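Side-chain contacts in FERM, RhoGEF and pleckstrin domain protein 2 (Danio rerio, PDB 6D21), which probably acts, as the full-length protein, as a guanine nucleotide exchange factor for RAC1, the part in this structure being its FERM domain: residues Leu102-Asp107 with Gln178-Ala183; Thr119-Ala124 with Glu154-Lys159; His126-Glu131 with Arg141-Met146. One frame throughout, in Å; residues are numbered along the deposited sequence.

All three contacts lie in the central, helical lobe of the FERM domain, and along the chain they are nested. Helix 94-110 comes first, and contact 1 closes the widest loop by packing it against helix 172-183. Inside that loop runs helix 117-132, which serves both other contacts: its earlier half meets the region 154-159 in contact 2, and its later half meets helix 137-146 in contact 3. Contact 3 is the shortest closure and is nested inside contact 2. Helix 117-132 also binds the outer pair together, because Leu122, Leu123 and His126 pack on Val179 and Ile182, while Glu131 lies against Lys105 of helix 94-110, in a salt bridge whose modelled geometry is doubtfully short.

Contact 1: Leu102-Asp107 with Gln178-Ala183; sequences LQIKRD and QVLEIA
Ile104 points the end of its longer branch, CD1, into the surface of helix 172-183, where Val179, Leu180 and Ala183 receive it. The closest approach is to Leu180 CD2, at 3.5 Å from Ile104 CD1, slightly tighter than normal van der Waals contact. Val179 CG1 and Ala183 CB each lie 3.6 Å from that same methyl. Ile104 carries CG1 beside its backbone N (chi1 -65°), which sends CD1 across to the other helix, while its CG2 branch slides past Val179, 4.0 Å from CG1 of that residue. The segments' axes, 10.3 Å apart at closest, cross at 57°; both helices belong to the all-helical F2 lobe of the FERM cloverleaf. Leu180 also packs on Arg97 and Phe100, earlier in helix 94-110. Elsewhere on this helix, Gln103 NE2 donates to Asp107 OD1 at 3.0 Å; the acceptor lies in the amide plane, whereas the donor stands 40° out of the carboxylate plane. Gln103 OE1 accepts from Val81 N and Asp107 OD2 pairs with Arg192. Arg106 bonds to Ser80 and Leu79, linking the helix to strand 76-81 of the ubiquitin-like F1 lobe.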
# COMPACT_ATOMS: atom_id res chain seq x y z
N LEU A 102 -0.84 -5.56 8.90
CA LEU A 102 -1.13 -4.20 9.36
C LEU A 102 -1.33 -3.25 8.19
O LEU A 102 -2.07 -2.28 8.31
CB LEU A 102 -0.00 -3.65 10.24
CG LEU A 102 0.19 -4.34 11.59
CD1 LEU A 102 1.44 -3.78 12.28
CD2 LEU A 102 -1.05 -4.16 12.46
N GLN A 103 -0.67 -3.50 7.08
CA GLN A 103 -0.92 -2.68 5.88
C GLN A 103 -2.35 -2.91 5.37
O GLN A 103 -3.05 -1.98 4.96
CB GLN A 103 0.10 -3.01 4.79
CG GLN A 103 -0.11 -2.23 3.47
CD GLN A 103 0.23 -0.77 3.64
OE1 GLN A 103 1.35 -0.42 4.00
NE2 GLN A 103 -0.74 0.09 3.41
N ILE A 104 -2.76 -4.17 5.35
CA ILE A 104 -4.15 -4.49 4.98
C ILE A 104 -5.13 -3.84 5.95
O ILE A 104 -6.16 -3.30 5.55
CB ILE A 104 -4.35 -6.04 4.96
CG1 ILE A 104 -3.50 -6.65 3.85
CG2 ILE A 104 -5.81 -6.38 4.76
CD1 ILE A 104 -3.23 -8.13 4.06
N LYS A 105 -4.81 -3.93 7.24
CA LYS A 105 -5.65 -3.32 8.26
C LYS A 105 -5.84 -1.83 7.95
O LYS A 105 -6.96 -1.31 7.98
CB LYS A 105 -5.02 -3.51 9.64
CG LYS A 105 -5.83 -2.91 10.79
CD LYS A 105 -5.29 -3.40 12.13
CE LYS A 105 -6.00 -2.71 13.29
NZ LYS A 105 -5.54 -3.32 14.55
N ARG A 106 -4.74 -1.17 7.60
CA ARG A 106 -4.79 0.25 7.23
C ARG A 106 -5.64 0.54 5.98
O ARG A 106 -6.44 1.49 5.95
CB ARG A 106 -3.37 0.78 6.97
CG ARG A 106 -3.34 2.31 6.71
CD ARG A 106 -1.98 2.76 6.20
NE ARG A 106 -1.00 2.85 7.28
CZ ARG A 106 0.31 3.03 7.08
NH1 ARG A 106 0.78 3.12 5.84
NH2 ARG A 106 1.13 3.13 8.11
N ASP A 107 -5.41 -0.25 4.94
CA ASP A 107 -6.10 -0.10 3.67
C ASP A 107 -7.60 -0.35 3.83
O ASP A 107 -8.42 0.29 3.17
CB ASP A 107 -5.52 -1.07 2.62
CG ASP A 107 -4.11 -0.66 2.16
OD1 ASP A 107 -3.62 0.41 2.57
OD2 ASP A 107 -3.48 -1.43 1.38
N GLN A 178 -3.91 -15.85 7.74
CA GLN A 178 -5.27 -15.88 7.18
C GLN A 178 -5.63 -14.55 6.54
O GLN A 178 -6.24 -14.50 5.48
CB GLN A 178 -6.29 -16.20 8.26
CG GLN A 178 -6.04 -17.51 8.98
CD GLN A 178 -6.69 -18.67 8.28
OE1 GLN A 178 -6.57 -18.82 7.07
NE2 GLN A 178 -7.41 -19.49 9.05
N VAL A 179 -5.25 -13.46 7.21
CA VAL A 179 -5.53 -12.13 6.65
C VAL A 179 -4.85 -12.01 5.29
O VAL A 179 -5.46 -11.59 4.32
CB VAL A 179 -5.06 -11.01 7.58
CG1 VAL A 179 -5.04 -9.67 6.83
CG2 VAL A 179 -5.92 -10.96 8.81
N LEU A 180 -3.57 -12.40 5.22
CA LEU A 180 -2.84 -12.30 3.96
C LEU A 180 -3.43 -13.20 2.88
O LEU A 180 -3.56 -12.78 1.73
CB LEU A 180 -1.37 -12.65 4.15
CG LEU A 180 -0.63 -11.74 5.13
CD1 LEU A 180 0.78 -12.27 5.35
CD2 LEU A 180 -0.60 -10.35 4.58
N GLU A 181 -3.76 -14.44 3.23
CA GLU A 181 -4.31 -15.38 2.25
C GLU A 181 -5.64 -14.89 1.67
O GLU A 181 -5.91 -15.06 0.47
CB GLU A 181 -4.49 -16.77 2.87
CG GLU A 181 -3.22 -17.59 2.81
CD GLU A 181 -2.50 -17.43 1.48
OE1 GLU A 181 -1.34 -16.96 1.47
OE2 GLU A 181 -3.11 -17.77 0.43
N ILE A 182 -6.48 -14.29 2.52
CA ILE A 182 -7.76 -13.74 2.06
C ILE A 182 -7.50 -12.54 1.16
O ILE A 182 -8.01 -12.46 0.03
CB ILE A 182 -8.67 -13.31 3.24
CG1 ILE A 182 -9.12 -14.54 4.05
CG2 ILE A 182 -9.88 -12.54 2.74
CD1 ILE A 182 -9.66 -14.19 5.40
N ALA A 183 -6.68 -11.63 1.65
CA ALA A 183 -6.51 -10.35 0.98
C ALA A 183 -5.82 -10.49 -0.37
O ALA A 183 -6.15 -9.78 -1.32
CB ALA A 183 -5.74 -9.39 1.88

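Contact 2: Thr119-Ala124 with Glu154-Lys159; sequences TAALLA and EHVQEK
In the F2 lobe of the FERM domain, Ala121 of helix 117-132 touches both Val156, just ahead of helix 157-164, and Lys159, in the first turn of that helix. The alanine methyl is the sole group offered from its side: Ala121 CB meets Lys159 CD at 3.6 Å and Val156 CG1 at 3.7 Å. With so small a side chain at the interface the backbones come close, Ala121 CA lying 6.3 Å from Lys159 CA. Lys159 runs its aliphatic portion alongside the methyl, with CG and CE at 4.1 Å and 4.0 Å from Ala121 CB. Its CG is anti to the backbone N (chi1 -164°), and the chain stays extended until a bend at chi4 (61°) turns the amino group off the methyl; the lysine thus contributes its aliphatic carbons here. The contact joins two helices of the all-helical F2 lobe, and Ala121 also packs on Ile160 and Leu163 of helix 157-164. The two branches of Val156 divide their work. CG1 faces Ala121, whereas CG2 sits 3.4 Å above the plane of the neighbouring His155 ring, over its centre, in a CH-pi arrangement. That imidazole is tied in turn to helix 117-132, since His155 NE2 is hydrogen-bonded to Glu117 OE2. Leu150, in the preceding loop, touches both Val156 and Ala120.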
# COMPACT_ATOMS: atom_id res chain seq x y z
N THR A 119 -16.62 -10.09 2.96
CA THR A 119 -15.18 -10.23 2.96
C THR A 119 -14.52 -9.28 3.95
O THR A 119 -13.55 -9.64 4.64
CB THR A 119 -14.59 -9.98 1.56
OG1 THR A 119 -15.11 -10.97 0.67
CG2 THR A 119 -13.05 -10.08 1.59
N ALA A 120 -15.03 -8.05 4.03
CA ALA A 120 -14.55 -7.09 5.02
C ALA A 120 -14.71 -7.66 6.42
O ALA A 120 -13.79 -7.60 7.24
CB ALA A 120 -15.29 -5.76 4.91
N ALA A 121 -15.90 -8.19 6.68
CA ALA A 121 -16.21 -8.75 8.00
C ALA A 121 -15.27 -9.92 8.34
O ALA A 121 -14.83 -10.06 9.48
CB ALA A 121 -17.66 -9.19 8.05
N LEU A 122 -14.96 -10.73 7.34
CA LEU A 122 -14.09 -11.89 7.53
C LEU A 122 -12.65 -11.46 7.83
O LEU A 122 -12.03 -11.97 8.77
CB LEU A 122 -14.14 -12.78 6.31
CG LEU A 122 -13.15 -13.94 6.35
CD1 LEU A 122 -13.51 -14.90 7.48
CD2 LEU A 122 -13.12 -14.65 4.99
N LEU A 123 -12.13 -10.51 7.06
CA LEU A 123 -10.83 -9.92 7.36
C LEU A 123 -10.82 -9.32 8.78
O LEU A 123 -9.90 -9.55 9.56
CB LEU A 123 -10.46 -8.84 6.32
CG LEU A 123 -10.08 -9.34 4.93
CD1 LEU A 123 -10.09 -8.21 3.91
CD2 LEU A 123 -8.68 -10.01 4.98
N ALA A 124 -11.85 -8.55 9.11
CA ALA A 124 -11.90 -7.93 10.43
C ALA A 124 -11.94 -8.99 11.55
O ALA A 124 -11.33 -8.80 12.61
CB ALA A 124 -13.12 -7.00 10.53
N GLU A 154 -20.53 -0.15 12.09
CA GLU A 154 -21.59 -0.43 13.05
C GLU A 154 -22.51 -1.59 12.66
O GLU A 154 -22.74 -2.48 13.47
CB GLU A 154 -22.45 0.82 13.28
CG GLU A 154 -23.35 0.69 14.46
CD GLU A 154 -24.32 1.86 14.60
OE1 GLU A 154 -24.18 2.87 13.88
OE2 GLU A 154 -25.24 1.75 15.42
N HIS A 155 -23.01 -1.60 11.43
CA HIS A 155 -24.00 -2.61 11.04
C HIS A 155 -23.37 -3.95 10.63
O HIS A 155 -24.08 -4.90 10.29
CB HIS A 155 -24.87 -2.09 9.90
CG HIS A 155 -24.15 -2.03 8.59
ND1 HIS A 155 -23.27 -1.02 8.27
CD2 HIS A 155 -24.17 -2.87 7.52
CE1 HIS A 155 -22.77 -1.24 7.07
NE2 HIS A 155 -23.31 -2.35 6.59
N VAL A 156 -22.05 -4.01 10.68
CA VAL A 156 -21.30 -5.20 10.29
C VAL A 156 -20.73 -5.89 11.54
O VAL A 156 -20.15 -6.98 11.46
CB VAL A 156 -20.16 -4.83 9.30
CG1 VAL A 156 -19.48 -6.07 8.72
CG2 VAL A 156 -20.70 -3.96 8.18
N GLN A 157 -20.91 -5.26 12.69
CA GLN A 157 -20.23 -5.72 13.89
C GLN A 157 -20.72 -7.10 14.31
O GLN A 157 -19.92 -7.93 14.74
CB GLN A 157 -20.40 -4.71 15.03
CG GLN A 157 -19.58 -3.44 14.78
CD GLN A 157 -19.64 -2.42 15.91
OE1 GLN A 157 -18.70 -1.63 16.10
NE2 GLN A 157 -20.74 -2.42 16.66
N GLU A 158 -22.02 -7.36 14.17
CA GLU A 158 -22.57 -8.67 14.51
C GLU A 158 -21.96 -9.77 13.64
O GLU A 158 -21.61 -10.84 14.13
CB GLU A 158 -24.09 -8.67 14.36
CG GLU A 158 -24.81 -7.78 15.36
CD GLU A 158 -24.40 -8.04 16.80
OE1 GLU A 158 -24.49 -9.21 17.24
OE2 GLU A 158 -23.98 -7.08 17.49
N LYS A 159 -21.82 -9.50 12.35
CA LYS A 159 -21.21 -10.47 11.45
C LYS A 159 -19.74 -10.69 11.77
O LYS A 159 -19.25 -11.82 11.70
CB LYS A 159 -21.33 -10.03 10.00
CG LYS A 159 -21.04 -11.18 9.07
CD LYS A 159 -20.87 -10.75 7.64
CE LYS A 159 -20.37 -11.94 6.84
NZ LYS A 159 -21.34 -13.07 6.89

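Contact 3: His126-Glu131 with Arg141-Met146; sequences HLVQSE and REFLKM
Phe143 reaches across to helix 117-132, where its ring is met obliquely by Val128 and at its edge by Glu131. The phenyl group is directed outward from helix 137-146 because CG is anti to the backbone N (chi1 -178°). Val128 CG2 comes to 3.9 Å from Phe143 CE2, and the valine and the ring pass one another running opposite ways. The same valine methyl is also 4.3 Å from Leu144 CD2, a looser touch that brings a second residue of helix 137-146 into the apolar patch. Glu131 behaves differently. Its OE1 lies at the edge of the phenyl ring and in its plane, 3.3 Å from Phe143 CE1 and 3.6 Å from Phe143 CZ, with the carboxylate turned 87° against the ring. An anionic oxygen placed there faces the weakly positive C-H rim, a probably favourable electrostatic contact at the exposed margin of a buried aromatic side chain. The other oxygen, OE2, makes a salt bridge with Lys105 of helix 94-110, although the modelled separation is so short that its exact geometry is doubtful. Behind Glu131, Leu127 O accepts two bonds from the same face of its carbonyl plane: Ser130 OG at 2.8 Å from Leu127 O, and the backbone Glu131 N. Val128 and Leu144 both pack on Leu149 as well, and helix 157-164 adds His164 against Val128 and Met161 against Leu144. The axes of 126-131 and 141-146, whose helices are separated by a short connection, run at 107° to each other and are 11.7 Å apart at closest, a steep helix-helix crossing within the F2 lobe, whose all-helical fold in FERM domains resembles acyl-CoA-binding protein.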
# COMPACT_ATOMS: atom_id res chain seq x y z
N HIS A 126 -10.58 -11.96 11.61
CA HIS A 126 -9.21 -12.44 11.84
C HIS A 126 -8.32 -11.39 12.51
O HIS A 126 -7.46 -11.72 13.34
CB HIS A 126 -8.56 -12.89 10.53
CG HIS A 126 -9.07 -14.20 10.04
ND1 HIS A 126 -8.84 -15.38 10.71
CD2 HIS A 126 -9.82 -14.51 8.96
CE1 HIS A 126 -9.42 -16.37 10.06
NE2 HIS A 126 -10.02 -15.87 8.99
N LEU A 127 -8.53 -10.14 12.14
CA LEU A 127 -7.81 -9.05 12.78
C LEU A 127 -8.16 -8.98 14.27
O LEU A 127 -7.29 -8.73 15.10
CB LEU A 127 -8.10 -7.73 12.07
CG LEU A 127 -7.48 -7.61 10.67
CD1 LEU A 127 -7.99 -6.34 9.98
CD2 LEU A 127 -5.94 -7.57 10.73
N VAL A 128 -9.41 -9.25 14.62
CA VAL A 128 -9.78 -9.25 16.03
C VAL A 128 -9.10 -10.44 16.74
O VAL A 128 -8.60 -10.30 17.86
CB VAL A 128 -11.31 -9.31 16.24
CG1 VAL A 128 -11.64 -9.45 17.71
CG2 VAL A 128 -12.00 -8.05 15.69
N GLN A 129 -9.06 -11.59 16.08
CA GLN A 129 -8.44 -12.77 16.66
C GLN A 129 -6.98 -12.48 16.95
O GLN A 129 -6.47 -12.85 18.01
CB GLN A 129 -8.57 -13.98 15.72
CG GLN A 129 -8.02 -15.29 16.29
CD GLN A 129 -8.83 -15.79 17.49
OE1 GLN A 129 -10.06 -15.69 17.51
NE2 GLN A 129 -8.14 -16.34 18.49
N SER A 130 -6.32 -11.78 16.03
CA SER A 130 -4.89 -11.49 16.18
C SER A 130 -4.57 -10.55 17.34
O SER A 130 -3.55 -10.71 17.99
CB SER A 130 -4.34 -10.89 14.89
OG SER A 130 -4.63 -9.51 14.81
N GLU A 131 -5.43 -9.56 17.59
CA GLU A 131 -5.14 -8.59 18.64
C GLU A 131 -5.53 -9.08 20.03
O GLU A 131 -4.74 -8.97 20.97
CB GLU A 131 -5.85 -7.26 18.35
CG GLU A 131 -4.98 -6.23 17.63
CD GLU A 131 -5.45 -4.80 17.85
OE1 GLU A 131 -5.69 -4.42 19.01
OE2 GLU A 131 -5.57 -4.04 16.86
N ARG A 141 -17.41 -6.92 21.95
CA ARG A 141 -18.20 -5.71 21.84
C ARG A 141 -17.42 -4.49 22.36
O ARG A 141 -17.49 -3.40 21.78
CB ARG A 141 -19.53 -5.87 22.57
CG ARG A 141 -20.40 -6.95 21.95
CD ARG A 141 -21.65 -7.26 22.75
NE ARG A 141 -22.38 -8.35 22.11
CZ ARG A 141 -23.26 -8.18 21.12
NH1 ARG A 141 -23.54 -6.96 20.68
NH2 ARG A 141 -23.86 -9.23 20.59
N GLU A 142 -16.67 -4.69 23.44
CA GLU A 142 -15.85 -3.61 24.00
C GLU A 142 -14.75 -3.21 23.01
O GLU A 142 -14.50 -2.02 22.79
CB GLU A 142 -15.24 -4.03 25.33
N PHE A 143 -14.10 -4.20 22.42
CA PHE A 143 -13.06 -3.94 21.44
C PHE A 143 -13.59 -3.16 20.22
O PHE A 143 -12.97 -2.20 19.77
CB PHE A 143 -12.42 -5.25 20.98
CG PHE A 143 -11.30 -5.07 19.98
CD1 PHE A 143 -10.03 -4.72 20.41
CD2 PHE A 143 -11.52 -5.26 18.62
CE1 PHE A 143 -8.99 -4.55 19.50
CE2 PHE A 143 -10.49 -5.09 17.70
CZ PHE A 143 -9.22 -4.74 18.14
N LEU A 144 -14.75 -3.58 19.70
CA LEU A 144 -15.27 -2.99 18.48
C LEU A 144 -15.86 -1.59 18.72
O LEU A 144 -15.94 -0.77 17.79
CB LEU A 144 -16.32 -3.92 17.84
CG LEU A 144 -15.77 -5.20 17.19
CD1 LEU A 144 -16.93 -6.12 16.75
CD2 LEU A 144 -14.84 -4.89 16.01
N LYS A 145 -16.26 -1.32 19.96
CA LYS A 145 -16.66 0.02 20.37
C LYS A 145 -15.48 1.00 20.32
O LYS A 145 -15.64 2.15 19.92
CB LYS A 145 -17.27 -0.01 21.79
N MET A 146 -14.29 0.53 20.72
CA MET A 146 -13.12 1.40 20.86
C MET A 146 -12.08 1.23 19.76
O MET A 146 -11.08 1.96 19.74
CB MET A 146 -12.47 1.18 22.22
CG MET A 146 -13.34 1.61 23.38
SD MET A 146 -13.84 3.35 23.30
CE MET A 146 -12.26 4.17 23.50